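Local coordinates for protein pantothenate synthetase (PDB 5HG0) that probably joins pantoate to beta-alanine at the cost of ATP, by way of a pantoyl-adenylate intermediate, to make pantothenate, at residues V55-N60 against L92-E97; G126-M131 against D153-M158; S183-S188 against V250-N255; T227-Q232 against L243-G248. All coordinates share one frame; numbering follows the deposited sequence.

Interaction 1. Residues V55-N60 against L92-E97; sequences VSIFVN and LFNPSE
Val-55 and Ser-56 pair with Leu-92 and Phe-93 as neighbouring parallel strands in the Rossmann-like sheet of the nucleotidyl-transferase (HUP) fold. Val-55 O accepts a hydrogen bond from Phe-93 N at 2.8 Å, and Phe-93 O one from Ile-57 N, the usual parallel ladder between strands 52-57 and 91-93. Val-55 and Leu-92 share one face of the sheet, where both touch Leu-84 of helix 77-86; Ser-56 and Phe-93 share the other, and there Phe-93 meets helix 127-142.

Past the strand ends a side chain takes over from the ladder. Asn-94 sets out from a CB 4.1 Å from Ile-57 O; CG, anti to the backbone N (chi1 179°), comes 3.9 Å from Ile-57 O, and ND2 donates to that oxygen at 2.9 Å. The oxygen lies in the amide plane, while ND2 stands above the carbonyl plane. Asparagine suits this spot because the next ladder donor would be Pro-95, which has no N-H; the short amide replaces it. Leu-92 CD1 meets Ile-57 CG1 at 3.7 Å, two branched chains meeting obliquely, the leucine also reaching Ile-81 of helix 77-86. Phe-58 CB lies beside Pro-95 CG and CD, and its CD1 is 3.4 Å from Pro-95 O.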
# COMPACT_ATOMS: atom_id res chain seq x y z
N VAL B 55 -3.59 -7.95 20.53
CA VAL B 55 -4.39 -6.73 20.50
C VAL B 55 -3.44 -5.56 20.40
O VAL B 55 -2.47 -5.47 21.17
CB VAL B 55 -5.30 -6.60 21.73
CG1 VAL B 55 -5.92 -5.21 21.79
CG2 VAL B 55 -6.38 -7.67 21.71
N SER B 56 -3.69 -4.67 19.44
CA SER B 56 -2.89 -3.47 19.27
C SER B 56 -3.68 -2.26 19.77
O SER B 56 -4.90 -2.18 19.59
CB SER B 56 -2.49 -3.27 17.81
OG SER B 56 -3.57 -2.78 17.04
N ILE B 57 -2.97 -1.33 20.41
CA ILE B 57 -3.51 -0.04 20.80
C ILE B 57 -2.62 1.03 20.19
O ILE B 57 -1.44 1.13 20.53
CB ILE B 57 -3.59 0.12 22.33
CG1 ILE B 57 -4.52 -0.92 22.93
CG2 ILE B 57 -4.05 1.52 22.69
CD1 ILE B 57 -4.66 -0.83 24.44
N PHE B 58 -3.19 1.81 19.27
CA PHE B 58 -2.44 2.87 18.60
C PHE B 58 -3.42 3.89 18.06
O PHE B 58 -4.23 3.56 17.18
CB PHE B 58 -1.57 2.29 17.48
CG PHE B 58 -0.81 3.33 16.71
CD1 PHE B 58 0.12 4.14 17.34
CD2 PHE B 58 -1.02 3.48 15.34
CE1 PHE B 58 0.83 5.09 16.62
CE2 PHE B 58 -0.31 4.43 14.63
CZ PHE B 58 0.61 5.24 15.27
N VAL B 59 -3.36 5.11 18.58
CA VAL B 59 -4.21 6.20 18.10
C VAL B 59 -3.53 6.77 16.85
O VAL B 59 -2.57 7.55 16.95
CB VAL B 59 -4.43 7.27 19.17
CG1 VAL B 59 -5.35 8.35 18.64
CG2 VAL B 59 -5.00 6.65 20.43
N ASN B 60 -4.01 6.37 15.68
CA ASN B 60 -3.35 6.73 14.43
C ASN B 60 -3.65 8.17 14.05
O ASN B 60 -4.81 8.52 13.80
CB ASN B 60 -3.80 5.78 13.32
CG ASN B 60 -3.14 6.10 11.99
OD1 ASN B 60 -2.03 6.63 11.94
ND2 ASN B 60 -3.84 5.80 10.90
N LEU B 92 -0.01 -7.56 23.97
CA LEU B 92 -0.46 -6.21 23.68
C LEU B 92 0.62 -5.50 22.88
O LEU B 92 1.79 -5.50 23.28
CB LEU B 92 -0.77 -5.43 24.96
CG LEU B 92 -0.96 -3.92 24.81
CD1 LEU B 92 -2.07 -3.59 23.82
CD2 LEU B 92 -1.24 -3.27 26.17
N PHE B 93 0.23 -4.92 21.75
CA PHE B 93 1.15 -4.17 20.89
C PHE B 93 0.74 -2.70 20.96
O PHE B 93 -0.28 -2.30 20.40
CB PHE B 93 1.12 -4.69 19.46
CG PHE B 93 2.09 -4.00 18.55
CD1 PHE B 93 3.35 -3.64 19.00
CD2 PHE B 93 1.75 -3.72 17.23
CE1 PHE B 93 4.25 -3.00 18.16
CE2 PHE B 93 2.64 -3.08 16.39
CZ PHE B 93 3.89 -2.72 16.85
N ASN B 94 1.55 -1.90 21.66
CA ASN B 94 1.24 -0.50 21.95
C ASN B 94 2.38 0.37 21.44
O ASN B 94 3.18 0.90 22.22
CB ASN B 94 1.00 -0.32 23.45
CG ASN B 94 0.70 1.12 23.83
OD1 ASN B 94 1.22 1.62 24.82
ND2 ASN B 94 -0.12 1.79 23.03
N PRO B 95 2.48 0.55 20.12
CA PRO B 95 3.60 1.29 19.54
C PRO B 95 3.39 2.80 19.56
O PRO B 95 2.28 3.30 19.77
CB PRO B 95 3.64 0.77 18.10
CG PRO B 95 2.20 0.50 17.79
CD PRO B 95 1.56 0.05 19.09
N SER B 96 4.49 3.52 19.33
CA SER B 96 4.47 4.97 19.23
C SER B 96 4.29 5.40 17.78
O SER B 96 4.28 4.58 16.85
CB SER B 96 5.76 5.55 19.81
OG SER B 96 6.88 5.21 19.01
N GLU B 97 4.15 6.71 17.58
CA GLU B 97 3.98 7.24 16.23
C GLU B 97 5.23 7.01 15.39
O GLU B 97 5.14 6.62 14.21
CB GLU B 97 3.64 8.73 16.28
CG GLU B 97 3.41 9.35 14.92
CD GLU B 97 3.05 10.83 14.99
OE1 GLU B 97 3.16 11.52 13.96
OE2 GLU B 97 2.67 11.28 16.09

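Interaction 2. Residues G126-M131 against D153-M158; sequences GHFSGM and DYQQVM. With SAM (S-adenosylmethionine), chain D.
Phe-128 and Gln-155 pack between these helix starts. The ring tip CZ lies 3.6 Å from Gln-155 CB, the glutamine offering its aliphatic stem, and the amide adds a looser touch, NE2 to CE2; ring and amide planes stand 78° apart. The polar end is engaged by the chain nearby: NE2 donates to the carbonyls of Ile-115 and Ile-118, and OE1 accepts Glu-120 N. Selenomethionine Met-131 makes the other van der Waals contact, with Gln-156: its flexible chain, bent at chi2 (-86°) and chi3, lays SE and CE against Gln-156 CG, each 3.7 Å away.

Both helices, 127-142 and 154-166, begin beside the predicted substrate cleft of this Rossmann-like fold, which here holds S-adenosylmethionine, and their first turns cross at -49° with axes 11.3 Å apart. Gln-156, a predicted pantoate-binding residue, stretches out of its helix to that cleft.

No hydrogen bond joins the two segments; those of Gln-156 and Asp-153 go to the ligand. Gln-156 OE1, packed 3.3 Å from Met-131 CG, takes a weak one from the ligand's amino N. Asp-153, the N-cap residue and part of the predicted ATP site, uses OD2 to accept the ribose hydroxyl O2' at 3.1 Å. Separately, His-127 ND1 is hydrogen-bonded to Gln-63 O.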
# COMPACT_ATOMS: atom_id res chain seq x y z
N GLY B 126 -9.62 12.10 3.84
CA GLY B 126 -8.33 11.62 4.29
C GLY B 126 -8.39 10.53 5.34
O GLY B 126 -7.36 9.90 5.61
N HIS B 127 -9.56 10.29 5.94
CA HIS B 127 -9.66 9.30 7.00
C HIS B 127 -9.34 7.90 6.49
O HIS B 127 -8.52 7.18 7.07
CB HIS B 127 -11.06 9.33 7.62
CG HIS B 127 -11.41 8.09 8.39
ND1 HIS B 127 -10.77 7.74 9.55
CD2 HIS B 127 -12.31 7.12 8.14
CE1 HIS B 127 -11.27 6.60 10.00
NE2 HIS B 127 -12.21 6.20 9.16
N PHE B 128 -9.98 7.49 5.39
CA PHE B 128 -9.81 6.13 4.89
C PHE B 128 -8.38 5.88 4.41
O PHE B 128 -7.88 4.76 4.55
CB PHE B 128 -10.81 5.86 3.77
CG PHE B 128 -12.20 5.60 4.26
CD1 PHE B 128 -12.41 4.96 5.47
CD2 PHE B 128 -13.30 6.00 3.51
CE1 PHE B 128 -13.70 4.72 5.93
CE2 PHE B 128 -14.58 5.76 3.97
CZ PHE B 128 -14.78 5.12 5.17
N SER B 129 -7.71 6.90 3.86
CA SER B 129 -6.31 6.74 3.48
C SER B 129 -5.44 6.49 4.70
O SER B 129 -4.56 5.62 4.67
CB SER B 129 -5.83 7.96 2.71
OG SER B 129 -4.43 7.89 2.47
N GLY B 130 -5.65 7.25 5.78
CA GLY B 130 -4.87 7.04 6.98
C GLY B 130 -5.15 5.69 7.63
O GLY B 130 -4.23 5.01 8.09
N MSE B 131 -6.41 5.28 7.64
CA MSE B 131 -6.80 3.99 8.22
C MSE B 131 -6.20 2.83 7.44
O MSE B 131 -5.62 1.92 8.03
CB MSE B 131 -8.32 3.86 8.27
CG MSE B 131 -8.83 2.56 8.87
SE MSE B 131 -8.97 1.10 7.60
CE MSE B 131 -10.29 1.87 6.39
N ASP B 153 -18.15 -0.05 11.71
CA ASP B 153 -17.46 0.70 10.67
C ASP B 153 -17.54 -0.12 9.38
O ASP B 153 -16.61 -0.82 8.99
CB ASP B 153 -16.02 0.99 11.08
CG ASP B 153 -15.94 1.68 12.43
OD1 ASP B 153 -16.18 2.90 12.49
OD2 ASP B 153 -15.63 0.99 13.43
N TYR B 154 -18.69 -0.00 8.71
CA TYR B 154 -19.01 -0.91 7.61
C TYR B 154 -18.13 -0.66 6.39
O TYR B 154 -17.63 -1.61 5.78
CB TYR B 154 -20.49 -0.77 7.24
CG TYR B 154 -20.99 -1.90 6.36
CD1 TYR B 154 -21.36 -3.12 6.92
CD2 TYR B 154 -21.10 -1.74 4.99
CE1 TYR B 154 -21.81 -4.15 6.13
CE2 TYR B 154 -21.55 -2.77 4.19
CZ TYR B 154 -21.91 -3.97 4.76
OH TYR B 154 -22.36 -5.00 3.97
N GLN B 155 -17.95 0.61 6.00
CA GLN B 155 -17.05 0.91 4.89
C GLN B 155 -15.62 0.50 5.23
O GLN B 155 -14.88 0.02 4.36
CB GLN B 155 -17.11 2.39 4.54
CG GLN B 155 -18.46 2.85 4.02
CD GLN B 155 -18.56 4.35 3.90
OE1 GLN B 155 -18.89 5.04 4.87
NE2 GLN B 155 -18.28 4.87 2.71
N GLN B 156 -15.21 0.67 6.49
CA GLN B 156 -13.88 0.24 6.91
C GLN B 156 -13.70 -1.26 6.72
O GLN B 156 -12.63 -1.71 6.30
CB GLN B 156 -13.65 0.63 8.38
CG GLN B 156 -12.31 0.21 8.94
CD GLN B 156 -12.04 0.78 10.32
OE1 GLN B 156 -11.63 1.93 10.45
NE2 GLN B 156 -12.28 -0.02 11.35
N VAL B 157 -14.74 -2.04 7.02
CA VAL B 157 -14.66 -3.48 6.81
C VAL B 157 -14.50 -3.79 5.32
O VAL B 157 -13.65 -4.61 4.93
CB VAL B 157 -15.91 -4.18 7.39
CG1 VAL B 157 -15.97 -5.62 6.94
CG2 VAL B 157 -15.88 -4.10 8.91
N MSE B 158 -15.29 -3.15 4.48
CA MSE B 158 -15.25 -3.39 3.04
C MSE B 158 -13.92 -3.00 2.42
O MSE B 158 -13.41 -3.69 1.54
CB MSE B 158 -16.39 -2.64 2.34
CG MSE B 158 -17.75 -3.30 2.46
SE MSE B 158 -19.17 -2.27 1.59
CE MSE B 158 -18.48 -2.27 -0.23
N SAM D . -9.69 2.49 12.77
CA SAM D . -8.84 2.07 13.87
C SAM D . -7.56 1.40 13.38
O SAM D . -7.47 0.17 13.28
OXT SAM D . -6.58 2.08 13.06
CB SAM D . -9.62 1.20 14.86
CG SAM D . -10.83 1.93 15.42
SD SAM D . -12.01 0.99 16.43
CE SAM D . -11.73 1.78 18.04
C5' SAM D . -11.28 -0.64 16.71
C4' SAM D . -12.20 -1.81 16.34
O4' SAM D . -13.29 -1.94 17.24
C3' SAM D . -12.81 -1.61 14.95
O3' SAM D . -12.65 -2.80 14.21
C2' SAM D . -14.28 -1.40 15.20
O2' SAM D . -15.07 -1.95 14.17
C1' SAM D . -14.49 -2.12 16.52
N9 SAM D . -15.68 -1.59 17.21
C8 SAM D . -15.85 -0.30 17.65
N7 SAM D . -17.07 -0.21 18.22
C5 SAM D . -17.69 -1.41 18.14
C6 SAM D . -18.94 -1.85 18.55
N6 SAM D . -19.77 -1.01 19.16
N1 SAM D . -19.30 -3.16 18.33
C2 SAM D . -18.43 -4.02 17.69
N3 SAM D . -17.19 -3.57 17.28
C4 SAM D . -16.82 -2.29 17.50

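Interaction 3. Residues S183-S188 against V250-N255; sequences SGLPLS and VRLIDN. With SAM (S-adenosylmethionine), chain D.
The loop 183-188, which carries Leu-187 and Ser-188 of the predicted ATP site, lies against strand 250-257, an outer strand of the antiparallel sheet. Pro-186 makes the central contact. Its CG sits 3.6 Å from Asp-254 CG, while CD approaches OD2 of the same carboxylate; a compact ring offering only C-H groups can lie against the carboxylate without competing for its oxygens, which are bonded by other partners. Asp-254 OD2 forms a salt bridge with Arg-180 and also bonds Tyr-206 OH, and Arg-180 reaches Gly-184 O as well, so one guanidinium ties loop and strand together.

Beside the proline, Leu-185 CD1 meets Leu-252 CD2 at 3.6 Å, the two chains crossing at about a right angle. With CG anti to the backbone N (chi1 -177°), CD1 of Leu-185 is placed against Leu-252 CD2, and Ala-202 and Tyr-206 of helix 196-211 pack on Leu-185. Gly-184, at phi 106°, allows a backbone turn in which a CB would strike the preceding carbonyl oxygen.

A water donates to Ile-253 O at 3.1 Å and makes a weak, longer bond to Ser-188 OG. One residue earlier, Leu-187 O accepts the adenine N6 of the bound S-adenosylmethionine at 2.7 Å, with an N-H...O angle of 160°. Reading the amino group of adenine through a main-chain carbonyl is typical of an adenine-nucleotide pocket, consistent with the ATP site predicted here.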
# COMPACT_ATOMS: atom_id res chain seq x y z
N SER B 183 -30.76 0.89 24.47
CA SER B 183 -31.49 1.83 23.64
C SER B 183 -31.22 1.64 22.15
O SER B 183 -31.97 2.16 21.32
CB SER B 183 -31.15 3.27 24.04
OG SER B 183 -29.79 3.56 23.77
N GLY B 184 -30.16 0.91 21.80
CA GLY B 184 -29.74 0.74 20.43
C GLY B 184 -28.50 1.52 20.06
O GLY B 184 -27.88 1.23 19.03
N LEU B 185 -28.12 2.51 20.87
CA LEU B 185 -26.93 3.30 20.62
C LEU B 185 -25.69 2.41 20.56
O LEU B 185 -25.43 1.67 21.53
CB LEU B 185 -26.76 4.36 21.71
CG LEU B 185 -25.59 5.33 21.56
CD1 LEU B 185 -25.76 6.18 20.31
CD2 LEU B 185 -25.45 6.22 22.79
N PRO B 186 -24.93 2.42 19.47
CA PRO B 186 -23.73 1.59 19.41
C PRO B 186 -22.67 2.06 20.39
O PRO B 186 -22.43 3.27 20.54
CB PRO B 186 -23.26 1.74 17.95
CG PRO B 186 -23.87 3.02 17.49
CD PRO B 186 -25.19 3.12 18.20
N LEU B 187 -22.04 1.10 21.06
CA LEU B 187 -20.93 1.42 21.95
C LEU B 187 -19.79 2.03 21.15
O LEU B 187 -19.41 1.52 20.09
CB LEU B 187 -20.45 0.16 22.67
CG LEU B 187 -21.52 -0.69 23.37
CD1 LEU B 187 -20.88 -1.89 24.06
CD2 LEU B 187 -22.31 0.15 24.36
N SER B 188 -19.24 3.14 21.65
CA SER B 188 -18.21 3.86 20.93
C SER B 188 -17.36 4.62 21.93
O SER B 188 -17.87 5.17 22.90
CB SER B 188 -18.83 4.82 19.90
OG SER B 188 -17.82 5.48 19.15
N VAL B 250 -19.55 15.93 20.05
CA VAL B 250 -19.30 14.51 19.86
C VAL B 250 -19.97 14.05 18.58
O VAL B 250 -21.16 14.30 18.36
CB VAL B 250 -19.80 13.69 21.07
CG1 VAL B 250 -19.60 12.20 20.82
CG2 VAL B 250 -19.09 14.13 22.33
N ARG B 251 -19.20 13.38 17.72
CA ARG B 251 -19.71 12.84 16.46
C ARG B 251 -20.02 11.36 16.63
O ARG B 251 -19.18 10.60 17.13
CB ARG B 251 -18.70 13.05 15.33
CG ARG B 251 -19.18 12.57 13.98
CD ARG B 251 -18.18 12.88 12.88
NE ARG B 251 -18.73 12.61 11.55
CZ ARG B 251 -18.54 11.48 10.87
NH1 ARG B 251 -19.08 11.33 9.67
NH2 ARG B 251 -17.80 10.51 11.39
N LEU B 252 -21.21 10.96 16.22
CA LEU B 252 -21.67 9.58 16.33
C LEU B 252 -22.04 9.05 14.96
O LEU B 252 -22.68 9.75 14.17
CB LEU B 252 -22.87 9.46 17.28
CG LEU B 252 -22.70 9.80 18.77
CD1 LEU B 252 -22.69 11.30 19.01
CD2 LEU B 252 -23.81 9.14 19.58
N ILE B 253 -21.64 7.81 14.68
CA ILE B 253 -21.99 7.14 13.43
C ILE B 253 -22.67 5.82 13.76
O ILE B 253 -22.50 5.25 14.84
CB ILE B 253 -20.76 6.89 12.53
CG1 ILE B 253 -19.81 5.88 13.18
CG2 ILE B 253 -20.04 8.20 12.23
CD1 ILE B 253 -18.72 5.41 12.25
N ASP B 254 -23.46 5.33 12.81
CA ASP B 254 -24.13 4.05 12.96
C ASP B 254 -24.61 3.57 11.60
O ASP B 254 -24.84 4.37 10.69
CB ASP B 254 -25.32 4.14 13.93
CG ASP B 254 -25.79 2.78 14.40
OD1 ASP B 254 -25.07 1.79 14.16
OD2 ASP B 254 -26.87 2.69 15.01
N ASN B 255 -24.73 2.25 11.48
CA ASN B 255 -25.33 1.62 10.31
C ASN B 255 -26.02 0.35 10.77
O ASN B 255 -25.57 -0.32 11.70
CB ASN B 255 -24.29 1.31 9.23
CG ASN B 255 -23.40 0.13 9.60
OD1 ASN B 255 -23.74 -1.03 9.31
ND2 ASN B 255 -22.27 0.41 10.22
N SAM D . -9.69 2.49 12.77
CA SAM D . -8.84 2.07 13.87
C SAM D . -7.56 1.40 13.38
O SAM D . -7.47 0.17 13.28
OXT SAM D . -6.58 2.08 13.06
CB SAM D . -9.62 1.20 14.86
CG SAM D . -10.83 1.93 15.42
SD SAM D . -12.01 0.99 16.43
CE SAM D . -11.73 1.78 18.04
C5' SAM D . -11.28 -0.64 16.71
C4' SAM D . -12.20 -1.81 16.34
O4' SAM D . -13.29 -1.94 17.24
C3' SAM D . -12.81 -1.61 14.95
O3' SAM D . -12.65 -2.80 14.21
C2' SAM D . -14.28 -1.40 15.20
O2' SAM D . -15.07 -1.95 14.17
C1' SAM D . -14.49 -2.12 16.52
N9 SAM D . -15.68 -1.59 17.21
C8 SAM D . -15.85 -0.30 17.65
N7 SAM D . -17.07 -0.21 18.22
C5 SAM D . -17.69 -1.41 18.14
C6 SAM D . -18.94 -1.85 18.55
N6 SAM D . -19.77 -1.01 19.16
N1 SAM D . -19.30 -3.16 18.33
C2 SAM D . -18.43 -4.02 17.69
N3 SAM D . -17.19 -3.57 17.28
C4 SAM D . -16.82 -2.29 17.50
O HOH W 1 -20.61 5.88 17.16

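Interaction 4. Residues T227-Q232 against L243-G248; sequences TGAKLQ and LAFYIG
Lys-230 and Tyr-246 form an antiparallel hydrogen-bonded pair in the hairpin made by strands 230-236 and 240-247. Lys-230 N donates to Tyr-246 O at 2.9 Å, in the carbonyl plane, and Tyr-246 N returns a bond to Lys-230 O, reaching it from above that carbonyl's plane. Two residues on, Gln-232 N donates to Ala-244 O at 2.7 Å. Between these bonds stands the non-hydrogen-bonded pair Leu-231 and Phe-245.

The apolar contacts gather on the side of Leu-231 and Phe-245. Leu-231 CD1 lies 4.0 Å from Phe-245 CB and more loosely meets Leu-243 CD1. Ala-229 CB approaches Ile-247 CG1 at 3.7 Å and the Phe-245 ring at CD2; its small methyl fits between the strand and helix 196-211, where it meets Ile-205. Just before it, Gly-228 leaves the preceding helix with phi 112°, a backbone turn suited to a residue without CB.

A further van der Waals contact is on the side of Lys-230 and Tyr-246. Gln-232 brings its amide to the edge of the Tyr-246 ring, NE2 3.3 Å from CE1, with amide and ring planes 81° apart. A chi1 of -135°, off the staggered positions, sets the otherwise extended chain across the tyrosine. OE1 accepts Ser-123 OG and Arg-251 NH1, which should hold the amide's rotation.

The chemistry thus divides by side: Ala-229 and Ile-247 pack the hairpin on helix 196-211 and Phe-245 lies against Leu-252 of strand 250-257, whereas long polar chains and a tyrosine ring suit the more exposed side, where Gln-232 links the hairpin to Arg-251 on the third strand.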
# COMPACT_ATOMS: atom_id res chain seq x y z
N THR B 227 -34.51 16.68 18.25
CA THR B 227 -34.02 16.24 19.55
C THR B 227 -32.85 17.08 20.05
O THR B 227 -32.47 16.95 21.22
CB THR B 227 -33.59 14.78 19.49
OG1 THR B 227 -32.41 14.65 18.69
CG2 THR B 227 -34.70 13.93 18.89
N GLY B 228 -32.27 17.93 19.21
CA GLY B 228 -31.12 18.73 19.55
C GLY B 228 -29.86 18.34 18.81
O GLY B 228 -28.94 19.17 18.70
N ALA B 229 -29.79 17.12 18.31
CA ALA B 229 -28.64 16.70 17.52
C ALA B 229 -28.71 17.31 16.12
O ALA B 229 -29.76 17.77 15.66
CB ALA B 229 -28.57 15.18 17.42
N LYS B 230 -27.57 17.31 15.44
CA LYS B 230 -27.47 17.82 14.07
C LYS B 230 -27.09 16.67 13.16
O LYS B 230 -25.94 16.21 13.18
CB LYS B 230 -26.45 18.96 13.99
CG LYS B 230 -26.72 20.09 14.96
CD LYS B 230 -26.04 21.38 14.54
CE LYS B 230 -26.49 22.54 15.41
NZ LYS B 230 -26.03 23.85 14.88
N LEU B 231 -28.05 16.19 12.38
CA LEU B 231 -27.80 15.08 11.47
C LEU B 231 -26.85 15.51 10.36
O LEU B 231 -27.07 16.53 9.70
CB LEU B 231 -29.11 14.56 10.88
CG LEU B 231 -29.00 13.31 10.00
CD1 LEU B 231 -28.47 12.14 10.82
CD2 LEU B 231 -30.35 12.97 9.40
N GLN B 232 -25.78 14.74 10.17
CA GLN B 232 -24.82 15.03 9.11
C GLN B 232 -25.24 14.40 7.79
O GLN B 232 -25.29 15.08 6.76
CB GLN B 232 -23.42 14.55 9.51
CG GLN B 232 -22.33 15.56 9.22
CD GLN B 232 -20.94 15.01 9.47
OE1 GLN B 232 -20.75 13.80 9.56
NE2 GLN B 232 -19.96 15.90 9.59
N LEU B 243 -25.91 6.46 8.72
CA LEU B 243 -26.17 7.81 9.19
C LEU B 243 -25.07 8.23 10.16
O LEU B 243 -24.37 7.40 10.75
CB LEU B 243 -27.54 7.93 9.87
CG LEU B 243 -27.73 7.33 11.26
CD1 LEU B 243 -28.93 7.95 11.95
CD2 LEU B 243 -27.89 5.82 11.19
N ALA B 244 -24.93 9.55 10.30
CA ALA B 244 -24.00 10.15 11.24
C ALA B 244 -24.58 11.48 11.71
O ALA B 244 -25.23 12.18 10.93
CB ALA B 244 -22.61 10.36 10.62
N PHE B 245 -24.35 11.81 12.97
CA PHE B 245 -24.91 13.03 13.55
C PHE B 245 -23.99 13.55 14.63
O PHE B 245 -23.08 12.86 15.10
CB PHE B 245 -26.32 12.78 14.11
CG PHE B 245 -26.38 11.70 15.15
CD1 PHE B 245 -26.59 10.38 14.79
CD2 PHE B 245 -26.22 12.00 16.49
CE1 PHE B 245 -26.64 9.38 15.75
CE2 PHE B 245 -26.26 11.01 17.45
CZ PHE B 245 -26.47 9.70 17.08
N TYR B 246 -24.23 14.80 15.03
CA TYR B 246 -23.46 15.46 16.07
C TYR B 246 -24.35 15.72 17.28
O TYR B 246 -25.46 16.24 17.13
CB TYR B 246 -22.87 16.79 15.57
CG TYR B 246 -21.54 16.66 14.87
CD1 TYR B 246 -21.47 16.39 13.51
CD2 TYR B 246 -20.35 16.84 15.56
CE1 TYR B 246 -20.25 16.28 12.87
CE2 TYR B 246 -19.13 16.74 14.93
CZ TYR B 246 -19.09 16.46 13.58
OH TYR B 246 -17.87 16.36 12.95
N ILE B 247 -23.87 15.36 18.46
CA ILE B 247 -24.49 15.74 19.73
C ILE B 247 -23.44 16.53 20.50
O ILE B 247 -22.45 15.96 20.98
CB ILE B 247 -24.97 14.53 20.54
CG1 ILE B 247 -26.02 13.74 19.75
CG2 ILE B 247 -25.54 14.98 21.87
CD1 ILE B 247 -26.62 12.59 20.54
N GLY B 248 -23.65 17.84 20.62
CA GLY B 248 -22.62 18.68 21.20
C GLY B 248 -21.40 18.68 20.31
O GLY B 248 -21.48 18.89 19.10

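In the fold
From the N terminus, interaction 1 comes first: it closes the loop holding helices 67-71 and 77-86 and joins two strands of the parallel sheet. Interaction 2 opens after it has closed, bringing together two helix starts around strand 146-150; Asn-60 touches Gly-130 and joins the two contacts. Interaction 3 then spans the longest loop, from 183-188 to 250-255, and within that span interaction 4 closes its short hairpin; none of the loops cross. Strands 240-247 and 250-257 are neighbours in one sheet, so interactions 3 and 4 meet directly. Interactions 2 and 3 touch through Asp-153 and Ile-253 and share the S-adenosylmethionine, bound by Asp-153 and Gln-156 on one contact and by Leu-187 on the other.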